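Local coordinates for protein ribosome biogenesis GTPase A (Thermotoga maritima, PDB 3CNL) that binds GTP, probably hydrolyses it, and is probably required for a late step of 50S ribosomal subunit assembly, as in its relatives, at residues F160-G172 with Q182-R194. Numbering follows the deposited sequence.
Sequences FSEDLAAKLLLVG and QRIFERAFEIFAR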
loop_
_atom_site.group_PDB
_atom_site.type_symbol
_atom_site.label_atom_id
_atom_site.label_comp_id
_atom_site.label_asym_id
_atom_site.label_seq_id
_atom_site.Cartn_x
_atom_site.Cartn_y
_atom_site.Cartn_z
ATOM N N PHE A 160 -14.127 4.919 7.931
ATOM C CA PHE A 160 -15.436 5.520 8.096
ATOM C C PHE A 160 -16.249 5.371 6.809
ATOM O O PHE A 160 -17.482 5.309 6.847
ATOM C CB PHE A 160 -15.268 7.002 8.441
ATOM C CG PHE A 160 -14.410 7.759 7.460
ATOM C CD1 PHE A 160 -14.944 8.797 6.710
ATOM C CD2 PHE A 160 -13.065 7.416 7.275
ATOM C CE1 PHE A 160 -14.159 9.494 5.789
ATOM C CE2 PHE A 160 -12.265 8.103 6.365
ATOM C CZ PHE A 160 -12.812 9.143 5.615
ATOM N N SER A 161 -15.554 5.298 5.673
ATOM C CA SER A 161 -16.208 5.311 4.376
ATOM C C SER A 161 -16.116 3.973 3.642
ATOM O O SER A 161 -15.200 3.174 3.853
ATOM C CB SER A 161 -15.665 6.449 3.518
ATOM O OG SER A 161 -14.349 6.184 3.081
ATOM N N GLU A 162 -17.095 3.749 2.774
ATOM C CA GLU A 162 -17.156 2.555 1.952
ATOM C C GLU A 162 -16.038 2.610 0.898
ATOM O O GLU A 162 -15.390 1.601 0.600
ATOM C CB GLU A 162 -18.554 2.476 1.341
ATOM C CG GLU A 162 -18.721 1.610 0.135
ATOM C CD GLU A 162 -20.055 1.873 -0.541
ATOM O OE1 GLU A 162 -21.102 1.570 0.084
ATOM O OE2 GLU A 162 -20.049 2.399 -1.687
ATOM N N ASP A 163 -15.810 3.805 0.361
ATOM C CA ASP A 163 -14.788 4.007 -0.650
ATOM C C ASP A 163 -13.367 3.701 -0.112
ATOM O O ASP A 163 -12.562 3.048 -0.775
ATOM C CB ASP A 163 -14.876 5.429 -1.180
ATOM C CG ASP A 163 -13.918 5.675 -2.308
ATOM O OD1 ASP A 163 -14.117 5.114 -3.405
ATOM O OD2 ASP A 163 -12.965 6.435 -2.105
ATOM N N LEU A 164 -13.075 4.155 1.103
ATOM C CA LEU A 164 -11.768 3.868 1.728
ATOM C C LEU A 164 -11.558 2.366 1.971
ATOM O O LEU A 164 -10.504 1.822 1.650
ATOM C CB LEU A 164 -11.585 4.682 3.019
ATOM C CG LEU A 164 -10.286 4.417 3.797
ATOM C CD1 LEU A 164 -9.057 4.803 2.983
ATOM C CD2 LEU A 164 -10.290 5.096 5.194
ATOM N N ALA A 165 -12.573 1.685 2.494
ATOM C CA ALA A 165 -12.496 0.232 2.676
ATOM C C ALA A 165 -12.283 -0.487 1.336
ATOM O O ALA A 165 -11.452 -1.392 1.239
ATOM C CB ALA A 165 -13.757 -0.289 3.383
ATOM N N ALA A 166 -13.020 -0.071 0.307
ATOM C CA ALA A 166 -12.941 -0.688 -1.007
ATOM C C ALA A 166 -11.516 -0.564 -1.573
ATOM O O ALA A 166 -10.962 -1.534 -2.057
ATOM C CB ALA A 166 -13.939 -0.037 -1.937
ATOM N N LYS A 167 -10.925 0.621 -1.452
ATOM C CA LYS A 167 -9.566 0.897 -1.956
ATOM C C LYS A 167 -8.474 0.141 -1.186
ATOM O O LYS A 167 -7.528 -0.419 -1.781
ATOM C CB LYS A 167 -9.321 2.409 -1.974
ATOM C CG LYS A 167 -9.967 3.093 -3.175
ATOM C CD LYS A 167 -10.193 4.565 -2.935
ATOM C CE LYS A 167 -10.672 5.218 -4.234
ATOM N NZ LYS A 167 -11.100 6.632 -4.001
ATOM N N LEU A 168 -8.609 0.109 0.134
ATOM C CA LEU A 168 -7.731 -0.723 0.963
ATOM C C LEU A 168 -7.877 -2.217 0.677
ATOM O O LEU A 168 -6.903 -2.966 0.784
ATOM C CB LEU A 168 -7.931 -0.441 2.450
ATOM C CG LEU A 168 -7.543 0.946 2.970
ATOM C CD1 LEU A 168 -7.989 1.092 4.415
ATOM C CD2 LEU A 168 -6.010 1.120 2.857
ATOM N N LEU A 169 -9.081 -2.665 0.347
ATOM C CA LEU A 169 -9.255 -4.034 -0.139
ATOM C C LEU A 169 -8.485 -4.303 -1.430
ATOM O O LEU A 169 -7.837 -5.351 -1.595
ATOM C CB LEU A 169 -10.757 -4.334 -0.358
ATOM C CG LEU A 169 -11.153 -5.680 -0.955
ATOM C CD1 LEU A 169 -10.771 -6.786 -0.000
ATOM C CD2 LEU A 169 -12.676 -5.696 -1.195
ATOM N N LEU A 170 -8.593 -3.372 -2.366
ATOM C CA LEU A 170 -7.966 -3.524 -3.692
ATOM C C LEU A 170 -6.419 -3.585 -3.630
ATOM O O LEU A 170 -5.787 -4.209 -4.470
ATOM C CB LEU A 170 -8.425 -2.361 -4.611
ATOM C CG LEU A 170 -9.841 -2.414 -5.187
ATOM C CD1 LEU A 170 -10.342 -1.073 -5.743
ATOM C CD2 LEU A 170 -9.959 -3.475 -6.257
ATOM N N VAL A 171 -5.811 -2.910 -2.655
ATOM C CA VAL A 171 -4.350 -2.981 -2.483
ATOM C C VAL A 171 -3.915 -4.083 -1.476
ATOM O O VAL A 171 -2.737 -4.216 -1.159
ATOM C CB VAL A 171 -3.738 -1.593 -2.116
ATOM C CG1 VAL A 171 -3.954 -0.597 -3.263
ATOM C CG2 VAL A 171 -4.329 -1.061 -0.821
ATOM N N GLY A 172 -4.865 -4.892 -1.018
ATOM C CA GLY A 172 -4.580 -6.015 -0.090
ATOM C C GLY A 172 -4.253 -5.624 1.337
ATOM O O GLY A 172 -3.760 -6.439 2.127
ATOM N N GLN A 182 -21.643 -5.919 1.921
ATOM C CA GLN A 182 -21.430 -6.370 0.533
ATOM C C GLN A 182 -21.229 -5.199 -0.434
ATOM O O GLN A 182 -20.653 -5.362 -1.516
ATOM C CB GLN A 182 -22.595 -7.255 0.066
ATOM C CG GLN A 182 -23.934 -6.530 -0.094
ATOM C CD GLN A 182 -25.027 -7.427 -0.638
ATOM O OE1 GLN A 182 -25.471 -7.229 -1.761
ATOM N NE2 GLN A 182 -25.461 -8.430 0.147
ATOM N N ARG A 183 -21.721 -4.028 -0.032
ATOM C CA ARG A 183 -21.569 -2.788 -0.799
ATOM C C ARG A 183 -20.106 -2.350 -0.915
ATOM O O ARG A 183 -19.732 -1.669 -1.864
ATOM C CB ARG A 183 -22.430 -1.676 -0.200
ATOM C CG ARG A 183 -23.928 -1.929 -0.404
ATOM C CD ARG A 183 -24.786 -0.887 0.276
ATOM N NE ARG A 183 -24.676 -1.019 1.726
ATOM C CZ ARG A 183 -25.539 -0.517 2.598
ATOM N NH1 ARG A 183 -26.609 0.151 2.185
ATOM N NH2 ARG A 183 -25.325 -0.700 3.884
ATOM N N ILE A 184 -19.278 -2.768 0.036
ATOM C CA ILE A 184 -17.846 -2.532 -0.060
ATOM C C ILE A 184 -17.202 -3.387 -1.157
ATOM O O ILE A 184 -16.354 -2.885 -1.900
ATOM C CB ILE A 184 -17.157 -2.736 1.309
ATOM C CG1 ILE A 184 -17.619 -1.650 2.273
ATOM C CG2 ILE A 184 -15.621 -2.755 1.146
ATOM C CD1 ILE A 184 -17.239 -1.900 3.748
ATOM N N PHE A 185 -17.611 -4.661 -1.276
ATOM C CA PHE A 185 -17.193 -5.484 -2.415
ATOM C C PHE A 185 -17.652 -4.914 -3.734
ATOM O O PHE A 185 -16.884 -4.867 -4.682
ATOM C CB PHE A 185 -17.673 -6.938 -2.315
ATOM C CG PHE A 185 -17.110 -7.692 -1.152
ATOM C CD1 PHE A 185 -15.732 -7.788 -0.962
ATOM C CD2 PHE A 185 -17.963 -8.331 -0.250
ATOM C CE1 PHE A 185 -15.212 -8.497 0.112
ATOM C CE2 PHE A 185 -17.458 -9.066 0.837
ATOM C CZ PHE A 185 -16.077 -9.132 1.024
ATOM N N GLU A 186 -18.909 -4.493 -3.800
ATOM C CA GLU A 186 -19.441 -3.858 -5.003
ATOM C C GLU A 186 -18.682 -2.578 -5.398
ATOM O O GLU A 186 -18.343 -2.398 -6.583
ATOM C CB GLU A 186 -20.936 -3.611 -4.850
ATOM C CG GLU A 186 -21.709 -4.921 -4.739
ATOM C CD GLU A 186 -23.176 -4.751 -4.409
ATOM O OE1 GLU A 186 -23.939 -5.687 -4.712
ATOM O OE2 GLU A 186 -23.579 -3.724 -3.819
ATOM N N ARG A 187 -18.405 -1.709 -4.420
ATOM C CA ARG A 187 -17.612 -0.483 -4.623
ATOM C C ARG A 187 -16.231 -0.807 -5.195
ATOM O O ARG A 187 -15.772 -0.189 -6.147
ATOM C CB ARG A 187 -17.387 0.209 -3.273
ATOM C CG ARG A 187 -17.467 1.732 -3.231
ATOM C CD ARG A 187 -16.404 2.544 -3.919
ATOM N NE ARG A 187 -16.896 3.041 -5.198
ATOM C CZ ARG A 187 -16.359 4.006 -5.944
ATOM N NH1 ARG A 187 -16.916 4.289 -7.111
ATOM N NH2 ARG A 187 -15.284 4.685 -5.560
ATOM N N ALA A 188 -15.549 -1.741 -4.557
ATOM C CA ALA A 188 -14.224 -2.182 -5.015
ATOM C C ALA A 188 -14.279 -2.701 -6.443
ATOM O O ALA A 188 -13.409 -2.383 -7.249
ATOM C CB ALA A 188 -13.679 -3.267 -4.092
ATOM N N PHE A 189 -15.275 -3.525 -6.753
ATOM C CA PHE A 189 -15.428 -4.014 -8.132
ATOM C C PHE A 189 -15.694 -2.842 -9.098
ATOM O O PHE A 189 -15.087 -2.766 -10.157
ATOM C CB PHE A 189 -16.529 -5.098 -8.248
ATOM C CG PHE A 189 -16.695 -5.623 -9.642
ATOM C CD1 PHE A 189 -15.692 -6.394 -10.228
ATOM C CD2 PHE A 189 -17.824 -5.316 -10.389
ATOM C CE1 PHE A 189 -15.827 -6.862 -11.548
ATOM C CE2 PHE A 189 -17.966 -5.779 -11.700
ATOM C CZ PHE A 189 -16.974 -6.554 -12.271
ATOM N N GLU A 190 -16.565 -1.915 -8.708
ATOM C CA GLU A 190 -16.845 -0.719 -9.520
ATOM C C GLU A 190 -15.556 0.061 -9.849
ATOM O O GLU A 190 -15.311 0.438 -11.000
ATOM C CB GLU A 190 -17.852 0.179 -8.787
ATOM C CG GLU A 190 -18.250 1.442 -9.527
ATOM C CD GLU A 190 -19.342 2.201 -8.789
ATOM O OE1 GLU A 190 -20.479 2.243 -9.303
ATOM O OE2 GLU A 190 -19.086 2.718 -7.680
ATOM N N ILE A 191 -14.733 0.282 -8.835
ATOM C CA ILE A 191 -13.453 0.976 -9.009
ATOM C C ILE A 191 -12.557 0.199 -9.952
ATOM O O ILE A 191 -11.997 0.774 -10.897
ATOM C CB ILE A 191 -12.730 1.223 -7.656
ATOM C CG1 ILE A 191 -13.554 2.147 -6.766
ATOM C CG2 ILE A 191 -11.304 1.819 -7.879
ATOM C CD1 ILE A 191 -13.137 2.075 -5.303
ATOM N N PHE A 192 -12.459 -1.114 -9.724
ATOM C CA PHE A 192 -11.707 -1.974 -10.613
ATOM C C PHE A 192 -12.235 -1.890 -12.057
ATOM O O PHE A 192 -11.477 -1.617 -13.002
ATOM C CB PHE A 192 -11.719 -3.428 -10.113
ATOM C CG PHE A 192 -11.028 -4.368 -11.040
ATOM C CD1 PHE A 192 -9.640 -4.413 -11.079
ATOM C CD2 PHE A 192 -11.762 -5.173 -11.925
ATOM C CE1 PHE A 192 -8.989 -5.261 -11.956
ATOM C CE2 PHE A 192 -11.114 -6.028 -12.813
ATOM C CZ PHE A 192 -9.733 -6.074 -12.827
ATOM N N ALA A 193 -13.533 -2.119 -12.203
ATOM C CA ALA A 193 -14.179 -2.201 -13.501
ATOM C C ALA A 193 -13.947 -0.923 -14.275
ATOM O O ALA A 193 -13.552 -0.976 -15.440
ATOM C CB ALA A 193 -15.661 -2.454 -13.337
ATOM N N ARG A 194 -14.155 0.220 -13.624
ATOM C CA ARG A 194 -13.856 1.504 -14.250
ATOM C C ARG A 194 -12.385 1.659 -14.655
ATOM O O ARG A 194 -12.115 2.117 -15.757
ATOM C CB ARG A 194 -14.290 2.669 -13.362
ATOM C CG ARG A 194 -15.809 2.849 -13.297
ATOM C CD ARG A 194 -16.196 4.319 -13.488
ATOM N NE ARG A 194 -15.920 4.785 -14.853
ATOM C CZ ARG A 194 -15.646 6.045 -15.188
ATOM N NH1 ARG A 194 -15.591 7.003 -14.262
ATOM N NH2 ARG A 194 -15.415 6.349 -16.460
HETATM O O HOH W 1 -21.389 -0.024 -3.590
#
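R183 meets E162: R183 CB lies 3.5 Å from E162 OE1. Its guanidinium turns back to D181 in a salt bridge. I184 follows, with CG2 set 3.8 Å from A165 CB and CG1 beside E162 CG. The F185 ring is brushed obliquely by L169 CD2.

R187 is the main polar link. R187 CG passes the E162 carboxylate, 3.1 Å from E162 OE2. The chain bends at chi2 (-68°) and again at chi3, which turns the guanidinium onto D163. R187 NH2 forms a salt bridge with D163 OD1 at the guanidinium edge. The modelled 2.5 Å between R187 NH2 and D163 OD1 is shorter than usual, so the exact length is doubtful, and the bond is bent. R187 NH1 donates to E190 OE2 at 2.7 Å, almost straight (169°) and in the guanidinium plane. I191 CG1 lies over one face of the group, toward its rim. D163 OD2 takes K167 NZ on its syn lone pair. D163 thus holds K167 on one oxygen and R187 on the other, and R187 extends the network to E190. A leucine in place of R187 would probably leave D163 OD1 and E190 without their shared cation and break the polar link between the helices.

A188 lets the backbones come close: A188 CA is 4.5 Å from A166 CA. The A166 methyl fits as a knob among I184, R187, A188 and I191. I191 returns the fit, sitting among D163, A166, K167 and L170. I191 CG2 is 3.7 Å from L170 CD1.

Helices 162-170 and 182-194 cross at -65°, with axes 8.2 Å apart. F232 of helix 224-236 closes over L169, L170 and A188, while F185 and F189 pack on F202 of helix 202-212. The end of helix 162-170 faces the nucleotide site: V171 O accepts from N109 ND2, in the loop after strand 101-106.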